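Local coordinates for protein trans-4-hydroxy-L-proline dehydratase (Clostridioides difficile 70-100-2010, PDB 6VXC) that uses a glycyl radical to dehydrate trans-4-hydroxy-L-proline to (S)-1-pyrroline-5-carboxylate in the anaerobic breakdown of hydroxyproline, at residues S709-D714 with R746-M751. Sequence-based numbering, arbitrary orientation.
Sequences SCAKMD and RAYFNM
A711 sets its methyl group against the base of M751, with A711 CB 3.7 Å from M751 CB. M751 SD lies 4.0 Å from A711 CB, and the bend at chi3 (-69°) brings M751 CE back to the same distance. CB, SD and CE of M751 thus all lie against this methyl. Beside this pair lies the ring of Y748. Y748 CG stands anti to the Y748 backbone N (chi1 -173°), and the ring reaches across to the other segment. Y748 CE1 lies 3.8 Å from C710 CB, and Y748 OH is 3.5 Å from the same carbon. C710 CB meets the ring obliquely, while the backbone N of A711 sits at the ring edge, near its plane. No direct hydrogen bond joins the segments. Instead, one water lies within hydrogen-bonding distance of two backbone carbonyls, 2.8 Å from A711 O and 2.7 Å from M751 O. The contact pairs the C-terminal parts of helices 703-711 and 734-750 within the glycine radical family region, away from the annotated sites. I707 extends the apolar patch to Y748 and M751. On other sides, K712 pairs with D630 and D633 of helix 630-647, and F749 packs on strand 396-401.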
loop_
_atom_site.group_PDB
_atom_site.type_symbol
_atom_site.label_atom_id
_atom_site.label_comp_id
_atom_site.label_asym_id
_atom_site.label_seq_id
_atom_site.Cartn_x
_atom_site.Cartn_y
_atom_site.Cartn_z
ATOM N N SER A 709 -24.743 6.611 3.492
ATOM C CA SER A 709 -24.560 6.385 2.059
ATOM C C SER A 709 -23.486 5.322 1.794
ATOM O O SER A 709 -23.696 4.387 1.016
ATOM C CB SER A 709 -24.182 7.702 1.367
ATOM O OG SER A 709 -25.266 8.592 1.201
ATOM N N CYS A 710 -22.328 5.450 2.447
ATOM C CA CYS A 710 -21.230 4.512 2.215
ATOM C C CYS A 710 -21.589 3.088 2.629
ATOM O O CYS A 710 -21.072 2.127 2.051
ATOM C CB CYS A 710 -19.976 4.973 2.973
ATOM S SG CYS A 710 -19.258 6.485 2.332
ATOM N N ALA A 711 -22.443 2.932 3.637
ATOM C CA ALA A 711 -22.815 1.595 4.081
ATOM C C ALA A 711 -23.707 0.863 3.081
ATOM O O ALA A 711 -23.842 -0.362 3.177
ATOM C CB ALA A 711 -23.509 1.669 5.439
ATOM N N LYS A 712 -24.292 1.576 2.112
ATOM C CA LYS A 712 -25.132 0.952 1.095
ATOM C C LYS A 712 -24.310 0.214 0.045
ATOM O O LYS A 712 -24.872 -0.567 -0.727
ATOM C CB LYS A 712 -26.027 2.011 0.439
ATOM C CG LYS A 712 -27.005 2.667 1.416
ATOM C CD LYS A 712 -27.737 3.847 0.774
ATOM C CE LYS A 712 -28.540 4.634 1.814
ATOM N NZ LYS A 712 -29.222 5.796 1.164
ATOM N N MET A 713 -23.008 0.465 0.004
ATOM C CA MET A 713 -22.065 -0.350 -0.740
ATOM C C MET A 713 -21.782 -1.628 0.051
ATOM O O MET A 713 -21.622 -1.591 1.272
ATOM C CB MET A 713 -20.785 0.457 -0.972
ATOM C CG MET A 713 -19.712 -0.202 -1.792
ATOM S SD MET A 713 -18.229 0.816 -1.920
ATOM C CE MET A 713 -18.772 2.004 -3.145
ATOM N N ASP A 714 -21.730 -2.767 -0.646
ATOM C CA ASP A 714 -21.555 -4.044 0.053
ATOM C C ASP A 714 -20.063 -4.280 0.279
ATOM O O ASP A 714 -19.376 -4.917 -0.520
ATOM C CB ASP A 714 -22.202 -5.195 -0.712
ATOM C CG ASP A 714 -22.389 -6.431 0.168
ATOM O OD1 ASP A 714 -21.905 -6.408 1.319
ATOM O OD2 ASP A 714 -23.029 -7.407 -0.268
ATOM N N ARG A 746 -18.128 3.516 15.486
ATOM C CA ARG A 746 -18.996 2.400 15.869
ATOM C C ARG A 746 -20.253 2.338 15.010
ATOM O O ARG A 746 -20.725 1.248 14.664
ATOM C CB ARG A 746 -19.411 2.510 17.347
ATOM C CG ARG A 746 -18.329 2.321 18.383
ATOM C CD ARG A 746 -18.134 0.885 18.757
ATOM N NE ARG A 746 -17.326 0.762 19.962
ATOM C CZ ARG A 746 -16.560 -0.293 20.215
ATOM N NH1 ARG A 746 -16.512 -1.291 19.341
ATOM N NH2 ARG A 746 -15.815 -0.337 21.308
ATOM N N ALA A 747 -20.855 3.492 14.730
ATOM C CA ALA A 747 -22.063 3.502 13.921
ATOM C C ALA A 747 -21.768 2.970 12.528
ATOM O O ALA A 747 -22.447 2.063 12.038
ATOM C CB ALA A 747 -22.642 4.916 13.843
ATOM N N TYR A 748 -20.716 3.488 11.902
ATOM C CA TYR A 748 -20.361 3.026 10.567
ATOM C C TYR A 748 -20.080 1.533 10.580
ATOM O O TYR A 748 -20.601 0.787 9.750
ATOM C CB TYR A 748 -19.141 3.797 10.056
ATOM C CG TYR A 748 -18.785 3.518 8.600
ATOM C CD1 TYR A 748 -19.778 3.406 7.621
ATOM C CD2 TYR A 748 -17.455 3.400 8.201
ATOM C CE1 TYR A 748 -19.448 3.170 6.290
ATOM C CE2 TYR A 748 -17.114 3.160 6.873
ATOM C CZ TYR A 748 -18.111 3.045 5.920
ATOM O OH TYR A 748 -17.783 2.798 4.597
ATOM N N PHE A 749 -19.300 1.074 11.561
ATOM C CA PHE A 749 -18.910 -0.332 11.590
ATOM C C PHE A 749 -20.091 -1.221 11.957
ATOM O O PHE A 749 -20.169 -2.374 11.510
ATOM C CB PHE A 749 -17.733 -0.545 12.550
ATOM C CG PHE A 749 -16.419 0.038 12.062
ATOM C CD1 PHE A 749 -16.331 0.690 10.841
ATOM C CD2 PHE A 749 -15.273 -0.079 12.836
ATOM C CE1 PHE A 749 -15.123 1.222 10.394
ATOM C CE2 PHE A 749 -14.061 0.450 12.410
ATOM C CZ PHE A 749 -13.987 1.101 11.186
ATOM N N ASN A 750 -21.042 -0.696 12.729
ATOM C CA ASN A 750 -22.226 -1.482 13.009
ATOM C C ASN A 750 -23.046 -1.725 11.753
ATOM O O ASN A 750 -23.809 -2.688 11.716
ATOM C CB ASN A 750 -23.102 -0.797 14.070
ATOM C CG ASN A 750 -23.976 -1.788 14.805
ATOM O OD1 ASN A 750 -23.468 -2.660 15.507
ATOM N ND2 ASN A 750 -25.278 -1.701 14.613
ATOM N N MET A 751 -22.909 -0.877 10.733
ATOM C CA MET A 751 -23.523 -1.097 9.428
ATOM C C MET A 751 -22.602 -1.832 8.458
ATOM O O MET A 751 -22.901 -1.877 7.257
ATOM C CB MET A 751 -23.953 0.235 8.813
ATOM C CG MET A 751 -24.987 0.991 9.616
ATOM S SD MET A 751 -25.521 2.526 8.847
ATOM C CE MET A 751 -24.091 3.577 8.959
HETATM O O HOH W 1 -22.140 -2.038 4.687
#